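Local coordinates for protein aminoglycoside 6-adenylyltransferase (Bacillus subtilis, PDB 2PBE) that adenylates streptomycin and streptidine on O-6, using ATP or GTP as nucleotide donor, and so gives the bacterium resistance to streptomycin, at residues M10-F16 / Y45-Y49; A112-F116 / F132-K136; R148-F154 / V259-Y265; R189-L193 / L229-Y233; M195-H199 / Y255-V259. One frame throughout, in Å; residues are numbered along the deposited sequence.

Contact 1. Residues M10-F16 / Y45-Y49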
# COMPACT_ATOMS: atom_id res chain seq x y z
N MSE A 10 -12.64 1.13 2.38
CA MSE A 10 -11.50 1.35 1.51
C MSE A 10 -11.03 0.06 0.89
O MSE A 10 -10.63 0.04 -0.27
CB MSE A 10 -10.34 1.98 2.27
CG MSE A 10 -10.56 3.43 2.64
SE MSE A 10 -11.21 4.53 1.16
CE MSE A 10 -10.04 3.93 -0.26
N ASP A 11 -11.07 -1.02 1.67
CA ASP A 11 -10.65 -2.32 1.17
C ASP A 11 -11.48 -2.65 -0.06
O ASP A 11 -10.94 -2.96 -1.12
CB ASP A 11 -10.86 -3.43 2.22
CG ASP A 11 -9.89 -3.33 3.39
OD1 ASP A 11 -8.69 -3.05 3.14
OD2 ASP A 11 -10.32 -3.55 4.54
N ILE A 12 -12.79 -2.57 0.07
CA ILE A 12 -13.69 -2.88 -1.03
C ILE A 12 -13.35 -2.10 -2.30
O ILE A 12 -13.21 -2.69 -3.37
CB ILE A 12 -15.14 -2.59 -0.58
CG1 ILE A 12 -15.48 -3.48 0.61
CG2 ILE A 12 -16.10 -2.83 -1.72
CD1 ILE A 12 -16.81 -3.20 1.26
N PHE A 13 -13.21 -0.79 -2.19
CA PHE A 13 -12.91 0.02 -3.36
C PHE A 13 -11.56 -0.30 -3.98
O PHE A 13 -11.42 -0.38 -5.21
CB PHE A 13 -12.94 1.50 -3.01
CG PHE A 13 -14.22 1.97 -2.36
CD1 PHE A 13 -15.46 1.37 -2.65
CD2 PHE A 13 -14.18 3.07 -1.47
CE1 PHE A 13 -16.66 1.87 -2.06
CE2 PHE A 13 -15.37 3.58 -0.87
CZ PHE A 13 -16.61 2.98 -1.17
N LEU A 14 -10.56 -0.47 -3.13
CA LEU A 14 -9.21 -0.78 -3.60
C LEU A 14 -9.20 -2.17 -4.23
O LEU A 14 -8.64 -2.39 -5.31
CB LEU A 14 -8.26 -0.72 -2.40
CG LEU A 14 -6.73 -0.63 -2.50
CD1 LEU A 14 -6.14 -1.97 -2.86
CD2 LEU A 14 -6.37 0.46 -3.51
N ASP A 15 -9.85 -3.11 -3.54
CA ASP A 15 -9.91 -4.48 -4.01
C ASP A 15 -10.62 -4.58 -5.35
O ASP A 15 -10.22 -5.34 -6.24
CB ASP A 15 -10.64 -5.34 -2.99
CG ASP A 15 -10.37 -6.81 -3.18
OD1 ASP A 15 -9.20 -7.21 -2.95
OD2 ASP A 15 -11.31 -7.54 -3.57
N PHE A 16 -11.67 -3.79 -5.50
CA PHE A 16 -12.42 -3.79 -6.74
C PHE A 16 -11.53 -3.39 -7.89
O PHE A 16 -11.41 -4.12 -8.89
CB PHE A 16 -13.59 -2.81 -6.67
CG PHE A 16 -14.40 -2.79 -7.92
CD1 PHE A 16 -15.13 -3.94 -8.31
CD2 PHE A 16 -14.43 -1.66 -8.73
CE1 PHE A 16 -15.89 -3.96 -9.52
CE2 PHE A 16 -15.18 -1.65 -9.94
CZ PHE A 16 -15.91 -2.80 -10.34
N TYR A 45 -17.19 8.94 1.22
CA TYR A 45 -16.07 8.52 0.41
C TYR A 45 -16.08 9.12 -0.99
O TYR A 45 -17.08 9.09 -1.70
CB TYR A 45 -16.05 7.00 0.33
CG TYR A 45 -15.90 6.39 1.70
CD1 TYR A 45 -14.63 6.32 2.32
CD2 TYR A 45 -17.03 5.92 2.42
CE1 TYR A 45 -14.48 5.78 3.64
CE2 TYR A 45 -16.90 5.38 3.74
CZ TYR A 45 -15.61 5.32 4.34
OH TYR A 45 -15.46 4.83 5.63
N ASP A 46 -14.94 9.69 -1.34
CA ASP A 46 -14.74 10.32 -2.64
C ASP A 46 -13.71 9.56 -3.43
O ASP A 46 -12.52 9.71 -3.21
CB ASP A 46 -14.26 11.75 -2.49
CG ASP A 46 -15.37 12.76 -2.72
OD1 ASP A 46 -15.67 13.03 -3.90
OD2 ASP A 46 -15.95 13.27 -1.72
N ILE A 47 -14.17 8.71 -4.33
CA ILE A 47 -13.31 7.87 -5.12
C ILE A 47 -13.41 8.17 -6.60
O ILE A 47 -14.47 8.53 -7.09
CB ILE A 47 -13.67 6.40 -4.90
CG1 ILE A 47 -13.78 6.11 -3.40
CG2 ILE A 47 -12.64 5.49 -5.56
CD1 ILE A 47 -12.49 6.31 -2.60
N SER A 48 -12.30 8.01 -7.31
CA SER A 48 -12.26 8.22 -8.75
C SER A 48 -11.49 7.08 -9.40
O SER A 48 -10.34 6.81 -9.02
CB SER A 48 -11.55 9.53 -9.11
OG SER A 48 -12.27 10.66 -8.69
N TYR A 49 -12.12 6.41 -10.36
CA TYR A 49 -11.48 5.32 -11.09
C TYR A 49 -11.20 5.79 -12.51
O TYR A 49 -12.13 6.17 -13.23
CB TYR A 49 -12.39 4.09 -11.20
CG TYR A 49 -12.71 3.34 -9.92
CD1 TYR A 49 -11.74 3.17 -8.90
CD2 TYR A 49 -13.96 2.67 -9.79
CE1 TYR A 49 -12.00 2.35 -7.77
CE2 TYR A 49 -14.23 1.85 -8.67
CZ TYR A 49 -13.25 1.68 -7.66
OH TYR A 49 -13.51 0.85 -6.58
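Phe13 of helix 6-19 points at strand 45-51 and meets three of its residues, Tyr45, Ile47 and Tyr49. Its CB lies 3.7 Å from Tyr49 OH. With CG anti to the carbonyl carbon (chi1 -54°), the ring is carried along the strand toward Tyr45. On the way CD2 rests 3.6 Å from Ile47 CG1. Farther out, CE2 comes to 3.7 Å from Tyr45 CB. The two rings form an offset edge-to-face pair. The edge of Phe13 is turned toward the face of Tyr45, and the planes stand at 73°.

Met10, a selenomethionine in the crystal, packs one turn earlier in the helix. Its chain bends twice. Its SE lies obliquely beside the Tyr45 ring, 4.0 Å from CD1, a Met-aromatic contact. Its CE then reaches Ile47 CD1. At the other end Phe16 CD2 lies 3.5 Å from Tyr49 CE2, and these rings are oblique to one another.

One polar bond crosses the contact. Tyr49 OH donates to Phe13 O at 2.8 Å, tilted slightly from the carbonyl plane.

The helix runs nearly parallel to the strand, with 4° between the short axes. It packs on one face of the mixed sheet, next to strands 23-28 and 101-108. Leu102 and Leu104 of the latter strand extend the apolar layer.

The chemistry is that of a hydrophobic core between helix and sheet. It is rich in aromatic rings, and its one crossing hydrogen bond gives the buried tyrosine hydroxyl a backbone acceptor.

Contact 2. Residues A112-F116 / F132-K136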
# COMPACT_ATOMS: atom_id res chain seq x y z
N ALA A 112 -6.07 11.58 -17.51
CA ALA A 112 -5.36 11.60 -16.24
C ALA A 112 -4.36 12.75 -16.19
O ALA A 112 -4.33 13.52 -15.23
CB ALA A 112 -4.64 10.27 -16.02
N GLU A 113 -3.54 12.84 -17.23
CA GLU A 113 -2.53 13.88 -17.36
C GLU A 113 -3.15 15.26 -17.14
O GLU A 113 -2.68 16.01 -16.30
CB GLU A 113 -1.90 13.81 -18.76
CG GLU A 113 -1.54 12.40 -19.26
CD GLU A 113 -2.75 11.62 -19.80
OE1 GLU A 113 -3.45 10.94 -19.02
OE2 GLU A 113 -3.01 11.70 -21.04
N ASP A 114 -4.20 15.57 -17.90
CA ASP A 114 -4.88 16.86 -17.79
C ASP A 114 -5.29 17.05 -16.34
O ASP A 114 -5.02 18.08 -15.73
CB ASP A 114 -6.16 16.92 -18.66
CG ASP A 114 -5.89 16.82 -20.15
OD1 ASP A 114 -4.98 17.54 -20.64
OD2 ASP A 114 -6.61 16.06 -20.86
N TYR A 115 -5.94 16.02 -15.81
CA TYR A 115 -6.44 16.00 -14.43
C TYR A 115 -5.36 16.34 -13.42
O TYR A 115 -5.53 17.29 -12.64
CB TYR A 115 -6.99 14.62 -14.12
CG TYR A 115 -7.63 14.50 -12.75
CD1 TYR A 115 -9.03 14.68 -12.58
CD2 TYR A 115 -6.86 14.16 -11.61
CE1 TYR A 115 -9.65 14.50 -11.30
CE2 TYR A 115 -7.45 13.99 -10.33
CZ TYR A 115 -8.84 14.15 -10.18
OH TYR A 115 -9.38 13.89 -8.94
N PHE A 116 -4.29 15.55 -13.41
CA PHE A 116 -3.17 15.74 -12.50
C PHE A 116 -2.68 17.17 -12.56
O PHE A 116 -2.73 17.90 -11.56
CB PHE A 116 -2.01 14.80 -12.88
CG PHE A 116 -2.26 13.35 -12.55
CD1 PHE A 116 -1.59 12.36 -13.29
CD2 PHE A 116 -3.14 12.95 -11.51
CE1 PHE A 116 -1.78 10.96 -13.01
CE2 PHE A 116 -3.36 11.56 -11.19
CZ PHE A 116 -2.68 10.58 -11.94
N PHE A 132 2.41 5.48 -16.29
CA PHE A 132 2.85 6.23 -17.47
C PHE A 132 3.26 7.64 -17.05
O PHE A 132 4.28 8.18 -17.51
CB PHE A 132 1.73 6.31 -18.50
N ILE A 133 2.45 8.22 -16.17
CA ILE A 133 2.66 9.58 -15.68
C ILE A 133 3.52 9.62 -14.42
O ILE A 133 3.65 8.61 -13.70
CB ILE A 133 1.30 10.25 -15.38
CG1 ILE A 133 0.37 10.04 -16.58
CG2 ILE A 133 1.48 11.74 -15.08
CD1 ILE A 133 -1.08 10.35 -16.33
N ASN A 134 4.10 10.80 -14.17
CA ASN A 134 4.91 11.08 -12.99
C ASN A 134 4.13 12.14 -12.20
O ASN A 134 3.45 12.98 -12.79
CB ASN A 134 6.26 11.61 -13.42
N TYR A 135 4.21 12.09 -10.86
CA TYR A 135 3.46 13.06 -10.04
C TYR A 135 3.75 13.21 -8.53
O TYR A 135 4.79 12.79 -8.03
CB TYR A 135 1.95 12.83 -10.23
CG TYR A 135 1.59 11.36 -10.21
CD1 TYR A 135 1.58 10.61 -9.00
CD2 TYR A 135 1.29 10.69 -11.41
CE1 TYR A 135 1.29 9.21 -9.00
CE2 TYR A 135 1.00 9.29 -11.42
CZ TYR A 135 1.01 8.56 -10.22
OH TYR A 135 0.78 7.20 -10.24
N LYS A 136 2.79 13.87 -7.87
CA LYS A 136 2.77 14.22 -6.45
C LYS A 136 3.41 13.35 -5.36
O LYS A 136 3.97 12.28 -5.59
CB LYS A 136 1.31 14.55 -6.02
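Ile133 sets its CD1 methyl among Ala112, Glu113 and Phe116 of helix 112-117. The methyl lies 3.6 Å from Ala112 CB. It also touches the aliphatic part of Glu113, 3.6 Å from CG. The third neighbour is the Phe116 ring, approached obliquely at CE1. The other branch of the isoleucine, CG2, meets the same ring at CD1, 3.6 Å away. The two branches straddle the ring plane at its CD1-CE1 side, CG2 on the side where Tyr135 lies.

Tyr135 is the second residue of the loop to reach the ring. Its CG lies over one face of Phe116. The closest approach is between Tyr135 CD2 and Phe116 CE1, 3.5 Å apart. The ring planes meet obliquely, at 49°.

Ile133 CG1 is anti to the carbonyl carbon (chi1 -49°), and the chain then extends, which carries CD1 out to the helix. Glu113 bends at chi2 and crosses the isoleucine at about a right angle. In the second shell, Asp128 holds the far end of the Tyr135 phenol: Tyr135 OH is hydrogen-bonded to Asp128 OD2. No hydrogen bond joins 112-116 to 132-136. The contact is held by apolar packing.

It lies near the protein surface. The short helix 112-117 follows strand 101-108, and the loop 132-136 runs between strands 125-128 and 145-146. Val125 of strand 125-128 touches both Phe116 and Tyr135, and on the helix Tyr115 meets Phe50 edge-to-face.

Contact 3. Residues R148-F154 / V259-Y265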
# COMPACT_ATOMS: atom_id res chain seq x y z
N ARG A 148 8.58 0.96 -8.40
CA ARG A 148 9.88 0.33 -8.67
C ARG A 148 11.03 1.19 -8.12
O ARG A 148 11.19 2.35 -8.50
CB ARG A 148 10.09 0.08 -10.18
CG ARG A 148 11.18 -0.99 -10.48
CD ARG A 148 11.92 -0.69 -11.78
NE ARG A 148 12.44 0.67 -11.71
CZ ARG A 148 13.54 1.14 -12.32
NH1 ARG A 148 14.26 0.34 -13.10
NH2 ARG A 148 13.92 2.40 -12.13
N PRO A 149 11.84 0.61 -7.23
CA PRO A 149 12.93 1.41 -6.69
C PRO A 149 14.05 1.61 -7.67
O PRO A 149 14.22 0.80 -8.59
CB PRO A 149 13.38 0.61 -5.48
CG PRO A 149 13.17 -0.80 -5.93
CD PRO A 149 11.81 -0.73 -6.61
N THR A 150 14.78 2.70 -7.50
CA THR A 150 15.94 2.98 -8.33
C THR A 150 17.03 2.29 -7.51
O THR A 150 16.80 1.94 -6.35
CB THR A 150 16.22 4.48 -8.42
OG1 THR A 150 16.48 5.00 -7.11
CG2 THR A 150 15.02 5.20 -8.99
N ALA A 151 18.20 2.10 -8.11
CA ALA A 151 19.31 1.44 -7.41
C ALA A 151 19.59 2.12 -6.08
O ALA A 151 19.83 1.47 -5.04
CB ALA A 151 20.55 1.46 -8.28
N ARG A 152 19.51 3.45 -6.10
CA ARG A 152 19.76 4.25 -4.92
C ARG A 152 18.66 4.11 -3.86
O ARG A 152 18.96 3.93 -2.68
CB ARG A 152 19.90 5.71 -5.33
CG ARG A 152 20.20 6.63 -4.20
CD ARG A 152 20.56 7.98 -4.74
NE ARG A 152 20.90 8.88 -3.64
CZ ARG A 152 21.19 10.16 -3.79
NH1 ARG A 152 21.17 10.72 -4.99
NH2 ARG A 152 21.47 10.89 -2.71
N GLU A 153 17.40 4.19 -4.28
CA GLU A 153 16.32 4.05 -3.33
C GLU A 153 16.43 2.69 -2.68
O GLU A 153 16.21 2.53 -1.48
CB GLU A 153 14.98 4.20 -4.02
CG GLU A 153 14.63 5.63 -4.36
CD GLU A 153 13.41 5.74 -5.25
OE1 GLU A 153 12.82 6.84 -5.31
OE2 GLU A 153 13.06 4.75 -5.91
N PHE A 154 16.79 1.69 -3.49
CA PHE A 154 16.92 0.33 -3.00
C PHE A 154 17.96 0.29 -1.89
O PHE A 154 17.70 -0.19 -0.78
CB PHE A 154 17.35 -0.60 -4.14
CG PHE A 154 17.70 -1.98 -3.69
CD1 PHE A 154 16.70 -2.89 -3.30
CD2 PHE A 154 19.05 -2.37 -3.58
CE1 PHE A 154 17.05 -4.18 -2.81
CE2 PHE A 154 19.40 -3.66 -3.10
CZ PHE A 154 18.39 -4.57 -2.71
N VAL A 259 14.43 -8.70 -4.74
CA VAL A 259 14.31 -7.44 -5.47
C VAL A 259 15.60 -7.06 -6.17
O VAL A 259 15.59 -6.71 -7.35
CB VAL A 259 13.88 -6.30 -4.50
CG1 VAL A 259 14.03 -4.95 -5.16
CG2 VAL A 259 12.44 -6.50 -4.06
N SER A 260 16.70 -7.13 -5.44
CA SER A 260 18.01 -6.77 -5.99
C SER A 260 18.30 -7.63 -7.19
O SER A 260 18.86 -7.16 -8.18
CB SER A 260 19.09 -7.01 -4.95
OG SER A 260 19.08 -8.36 -4.53
N GLU A 261 17.91 -8.89 -7.09
CA GLU A 261 18.15 -9.83 -8.16
C GLU A 261 17.32 -9.50 -9.39
O GLU A 261 17.83 -9.49 -10.51
CB GLU A 261 17.84 -11.23 -7.67
CG GLU A 261 18.28 -12.32 -8.61
CD GLU A 261 18.02 -13.69 -8.03
OE1 GLU A 261 18.44 -13.92 -6.87
OE2 GLU A 261 17.40 -14.52 -8.74
N GLY A 262 16.04 -9.22 -9.18
CA GLY A 262 15.16 -8.90 -10.29
C GLY A 262 15.45 -7.61 -11.03
O GLY A 262 15.14 -7.50 -12.22
N LEU A 263 16.04 -6.63 -10.36
CA LEU A 263 16.33 -5.36 -11.01
C LEU A 263 17.80 -5.24 -11.35
O LEU A 263 18.21 -4.27 -11.98
CB LEU A 263 15.89 -4.19 -10.12
CG LEU A 263 14.43 -4.28 -9.65
CD1 LEU A 263 14.18 -3.32 -8.52
CD2 LEU A 263 13.47 -4.03 -10.82
N ALA A 264 18.57 -6.23 -10.95
CA ALA A 264 19.99 -6.25 -11.22
C ALA A 264 20.71 -5.13 -10.45
O ALA A 264 21.59 -4.44 -10.99
CB ALA A 264 20.25 -6.12 -12.75
N TYR A 265 20.33 -4.93 -9.20
CA TYR A 265 20.97 -3.92 -8.37
C TYR A 265 21.96 -4.64 -7.48
O TYR A 265 21.78 -5.82 -7.19
CB TYR A 265 19.95 -3.17 -7.51
CG TYR A 265 18.97 -2.30 -8.28
CD1 TYR A 265 19.28 -1.78 -9.56
CD2 TYR A 265 17.71 -1.98 -7.71
CE1 TYR A 265 18.37 -0.95 -10.26
CE2 TYR A 265 16.78 -1.14 -8.39
CZ TYR A 265 17.12 -0.63 -9.66
OH TYR A 265 16.23 0.16 -10.34
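Phe154 fits its ring against Val259 and Ser260 of helix 238-263. Its CD1 lies 3.9 Å from Val259 CG1, and CZ is 3.4 Å from Ser260 CB. The ring gets there with CG anti to the backbone N (chi1 171°). Met195 of helix 177-204 packs against both Phe154 and Val259. Nearby, Pro149 CG rests 3.8 Å from Leu263 CD1, and the other methyl of Leu263 meets the aliphatic part of Arg148.

Tyr265 is the hub of the contact. Its ring is sandwiched. Ala151 CA sits over the centre of one face, 3.5 Å from the ring centroid, in a CH-pi contact. Leu263 CB from its own segment lies over the opposite face. Phe154 CB approaches at Tyr265 CD2.

Two helix ends meet here. Helix 238-263 closes in a Schellman motif, with Ala264 as the C-prime residue at positive phi. Tyr265 N bonds to Ser260 O, and a weak bond joins Ala264 N to Glu261 O. The turn places Tyr265 beside the start of helix 151-173. That start is a capping box: Glu153 N donates to Thr150 OG1 at 3.1 Å, and Thr150 N donates to Glu153 OE2.

At the polar edge Tyr265 OH donates to Pro149 O at 2.7 Å. The hydroxyl lies in the carbonyl plane, on a lone pair, with a C=O...O angle of 137°. The same hydroxyl also lies over one face of the Arg148 guanidinium. Arg148 NH1 is 3.4 Å from Tyr265 OH, but the angle is too poor for a hydrogen bond.

Contact 4. Residues R189-L193 / L229-Y233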
# COMPACT_ATOMS: atom_id res chain seq x y z
N ARG A 189 10.58 -2.87 10.96
CA ARG A 189 9.49 -3.59 10.30
C ARG A 189 8.89 -2.78 9.15
O ARG A 189 8.57 -3.34 8.10
CB ARG A 189 8.39 -3.98 11.29
CG ARG A 189 7.37 -4.93 10.68
CD ARG A 189 6.23 -5.27 11.63
NE ARG A 189 6.65 -6.07 12.78
CZ ARG A 189 6.69 -5.61 14.03
NH1 ARG A 189 6.33 -4.35 14.30
NH2 ARG A 189 7.07 -6.41 15.02
N PRO A 190 8.70 -1.46 9.33
CA PRO A 190 8.13 -0.71 8.20
C PRO A 190 8.99 -0.76 6.94
O PRO A 190 8.47 -0.67 5.82
CB PRO A 190 7.96 0.70 8.77
CG PRO A 190 7.61 0.42 10.20
CD PRO A 190 8.61 -0.66 10.57
N ASN A 191 10.30 -0.92 7.10
CA ASN A 191 11.16 -0.99 5.91
C ASN A 191 11.09 -2.39 5.30
O ASN A 191 11.19 -2.55 4.10
CB ASN A 191 12.60 -0.58 6.22
CG ASN A 191 12.81 0.93 6.13
OD1 ASN A 191 12.69 1.65 7.12
ND2 ASN A 191 13.09 1.41 4.93
N LEU A 192 10.89 -3.40 6.14
CA LEU A 192 10.75 -4.76 5.64
C LEU A 192 9.51 -4.75 4.74
O LEU A 192 9.51 -5.34 3.65
CB LEU A 192 10.54 -5.72 6.82
CG LEU A 192 9.92 -7.09 6.49
CD1 LEU A 192 10.81 -7.84 5.48
CD2 LEU A 192 9.77 -7.89 7.78
N LEU A 193 8.47 -4.05 5.19
CA LEU A 193 7.23 -3.93 4.44
C LEU A 193 7.42 -3.25 3.10
O LEU A 193 6.81 -3.65 2.10
CB LEU A 193 6.21 -3.16 5.25
CG LEU A 193 5.30 -3.88 6.23
CD1 LEU A 193 4.31 -2.87 6.76
CD2 LEU A 193 4.56 -5.01 5.53
N LEU A 229 4.75 -11.81 7.81
CA LEU A 229 4.79 -10.52 8.45
C LEU A 229 4.21 -10.66 9.85
O LEU A 229 4.70 -10.05 10.79
CB LEU A 229 3.99 -9.49 7.66
CG LEU A 229 3.99 -8.13 8.34
CD1 LEU A 229 5.40 -7.51 8.37
CD2 LEU A 229 3.04 -7.23 7.59
N MSE A 230 3.17 -11.48 9.97
CA MSE A 230 2.56 -11.70 11.27
C MSE A 230 3.58 -12.32 12.21
O MSE A 230 3.62 -11.99 13.39
CB MSE A 230 1.33 -12.62 11.18
CG MSE A 230 0.03 -11.92 10.75
SE MSE A 230 -0.31 -10.20 11.65
CE MSE A 230 0.30 -8.97 10.27
N SER A 231 4.42 -13.20 11.68
CA SER A 231 5.42 -13.86 12.51
C SER A 231 6.48 -12.92 13.04
O SER A 231 7.29 -13.32 13.87
CB SER A 231 6.07 -15.03 11.77
OG SER A 231 6.86 -14.59 10.70
N THR A 232 6.48 -11.67 12.57
CA THR A 232 7.47 -10.71 13.07
C THR A 232 6.94 -10.08 14.34
O THR A 232 7.60 -9.23 14.93
CB THR A 232 7.74 -9.59 12.09
OG1 THR A 232 6.60 -8.73 12.04
CG2 THR A 232 8.04 -10.16 10.72
N TYR A 233 5.74 -10.46 14.74
CA TYR A 233 5.15 -9.94 15.96
C TYR A 233 5.26 -11.05 16.97
O TYR A 233 4.98 -12.20 16.64
CB TYR A 233 3.69 -9.61 15.70
CG TYR A 233 3.51 -8.36 14.88
CD1 TYR A 233 3.57 -7.09 15.49
CD2 TYR A 233 3.30 -8.42 13.48
CE1 TYR A 233 3.42 -5.90 14.74
CE2 TYR A 233 3.15 -7.23 12.70
CZ TYR A 233 3.21 -5.97 13.35
OH TYR A 233 3.11 -4.79 12.63
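Arg189 and Thr232 face each other where helix 177-204 passes the type I turn Met230-Tyr233, with their CA atoms 7.9 Å apart. The turn follows helix 223-230, so the contact ties the C-terminal end of that helix to helix 177-204. Arg189 reaches across with CG anti to its N (chi1 -170°) and a bend at chi3. It grips Thr232 side-on with two nitrogens. NE donates to Thr232 OG1 at 2.8 Å. NH2 donates to Thr232 O at 2.9 Å, from above the carbonyl plane.

Tyr233 lies flat against one face of the guanidinium. Its ring centroid is 3.7 Å from Arg189 CZ, and the planes are inclined at 16°, a stacked cation-pi pair. Thr232 OG1 in turn donates to Leu229 O at 2.6 Å, so this hydroxyl is both acceptor and donor. Leu229 O also takes Thr232 N.

Beside the polar group, Leu193 CD2 packs 3.4 Å from Leu229 CD2, and Leu192 meets Thr232 CG2 tip to tip. Thr247 and Leu251 of helix 238-263 touch Thr232.

The two bonds and the stacked ring should fix the rotation of the guanidinium. The tyrosine face and the threonine oxygens would favour its positive charge in this largely buried place.

Contact 5. Residues M195-H199 / Y255-V259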
# COMPACT_ATOMS: atom_id res chain seq x y z
N MSE A 195 10.16 -3.15 1.43
CA MSE A 195 10.92 -4.13 0.64
C MSE A 195 9.96 -5.17 0.05
O MSE A 195 10.11 -5.58 -1.11
CB MSE A 195 11.97 -4.82 1.52
CG MSE A 195 12.98 -5.65 0.74
SE MSE A 195 13.81 -4.67 -0.74
CE MSE A 195 15.08 -3.55 0.26
N MSE A 196 8.99 -5.59 0.85
CA MSE A 196 8.03 -6.57 0.39
C MSE A 196 7.11 -5.95 -0.65
O MSE A 196 6.73 -6.59 -1.63
CB MSE A 196 7.23 -7.11 1.58
CG MSE A 196 8.07 -7.93 2.53
SE MSE A 196 7.17 -8.53 4.17
CE MSE A 196 6.36 -10.20 3.60
N ALA A 197 6.76 -4.68 -0.44
CA ALA A 197 5.89 -3.98 -1.37
C ALA A 197 6.61 -3.82 -2.70
O ALA A 197 6.00 -3.98 -3.76
CB ALA A 197 5.49 -2.63 -0.81
N TRP A 198 7.90 -3.51 -2.64
CA TRP A 198 8.70 -3.33 -3.86
C TRP A 198 8.76 -4.64 -4.63
O TRP A 198 8.86 -4.66 -5.86
CB TRP A 198 10.12 -2.86 -3.53
CG TRP A 198 10.27 -1.38 -3.20
CD1 TRP A 198 9.37 -0.38 -3.46
CD2 TRP A 198 11.44 -0.73 -2.66
NE1 TRP A 198 9.89 0.85 -3.12
CE2 TRP A 198 11.16 0.67 -2.63
CE3 TRP A 198 12.70 -1.19 -2.20
CZ2 TRP A 198 12.10 1.63 -2.16
CZ3 TRP A 198 13.64 -0.24 -1.73
CH2 TRP A 198 13.33 1.16 -1.72
N HIS A 199 8.73 -5.75 -3.90
CA HIS A 199 8.75 -7.05 -4.53
C HIS A 199 7.42 -7.26 -5.27
O HIS A 199 7.40 -7.70 -6.41
CB HIS A 199 8.95 -8.14 -3.47
CG HIS A 199 8.94 -9.52 -4.02
ND1 HIS A 199 9.85 -9.95 -4.96
CD2 HIS A 199 8.11 -10.57 -3.78
CE1 HIS A 199 9.58 -11.21 -5.28
NE2 HIS A 199 8.53 -11.60 -4.58
N TYR A 255 13.50 -10.82 0.76
CA TYR A 255 12.96 -9.86 -0.19
C TYR A 255 13.92 -8.88 -0.84
O TYR A 255 13.69 -8.47 -1.98
CB TYR A 255 11.77 -9.15 0.46
CG TYR A 255 10.67 -10.17 0.68
CD1 TYR A 255 10.01 -10.77 -0.43
CD2 TYR A 255 10.38 -10.67 1.98
CE1 TYR A 255 9.09 -11.85 -0.26
CE2 TYR A 255 9.46 -11.76 2.17
CZ TYR A 255 8.83 -12.35 1.04
OH TYR A 255 7.98 -13.43 1.20
N SER A 256 14.97 -8.49 -0.13
CA SER A 256 15.94 -7.57 -0.71
C SER A 256 16.76 -8.34 -1.73
O SER A 256 17.18 -7.79 -2.74
CB SER A 256 16.84 -6.95 0.37
OG SER A 256 17.55 -7.96 1.06
N LYS A 257 16.99 -9.63 -1.45
CA LYS A 257 17.73 -10.48 -2.39
C LYS A 257 16.86 -10.66 -3.63
O LYS A 257 17.32 -10.54 -4.76
CB LYS A 257 18.04 -11.85 -1.76
CG LYS A 257 19.21 -11.79 -0.81
CD LYS A 257 19.46 -13.10 -0.08
CE LYS A 257 20.61 -12.94 0.92
NZ LYS A 257 20.86 -14.18 1.71
N ALA A 258 15.58 -10.93 -3.40
CA ALA A 258 14.62 -11.11 -4.48
C ALA A 258 14.51 -9.87 -5.37
O ALA A 258 14.51 -9.97 -6.61
CB ALA A 258 13.28 -11.43 -3.89
N VAL A 259 14.43 -8.70 -4.74
CA VAL A 259 14.31 -7.44 -5.47
C VAL A 259 15.60 -7.06 -6.17
O VAL A 259 15.59 -6.71 -7.35
CB VAL A 259 13.88 -6.30 -4.50
CG1 VAL A 259 14.03 -4.95 -5.16
CG2 VAL A 259 12.44 -6.50 -4.06
O HOH W 1 11.26 -8.77 -7.04
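Met196 and His199 of helix 177-204 pack on the Tyr255 ring from different directions. Met196 CG lies over one face, 4.1 Å from the ring centroid, a CH-pi contact. Its selenium lies obliquely to the same ring, a Met-aromatic contact, and Met196 CE reaches Tyr255 CE2. His199 comes to the ring edge, with CD2 3.9 Å from Tyr255 CD1. The two ring planes are at 53°, so this pair is oblique. The Ala258 methyl packs beside the imidazole, nearest ND1.

The apolar contacts centre on Met195, also a selenomethionine. Its CG is anti to the backbone N (chi1 -169°), and bends at chi2 and chi3 fold the chain along helix 238-263. CG touches Tyr255 CB at 3.7 Å, and CE touches Ser256 CB at 3.8 Å. Val259 turns its CG2 to helix 177-204, 3.8 Å from His199 CA.

No direct hydrogen bond crosses; a water lies 2.8 Å from His199 ND1 and donates a weak bond to Ala258 O. Tyr255 OH has its hydrogen bond with Glu228 of helix 223-230.

The short helix axes pass 9.0 Å apart at a crossing angle of 34°. Met195 also touches Cys157 and Cys158 of helix 151-173. This is side-by-side packing in a helical bundle, here between two long helices of the C-terminal half of the chain.

In the fold
Contacts 1, 4 and 5 are buried, contact 3 is partly buried and contact 2 lies at the surface. Contact 1 joins a helix to the mixed sheet, and contact 2 a short helix to a loop near that sheet. Contacts 3, 4 and 5 belong to the helical part, on the far side of the chain's centre from contact 1. Contacts 3 and 5 share helix 238-263 and Val259, and their centres are about 9 Å apart. Contacts 4 and 5 share helix 177-204. Contacts 1, 2 and 5 are mainly apolar and aromatic. Contact 4 turns on a charged group, and contact 3 adds one tyrosine-to-carbonyl bond to packing at two helix ends.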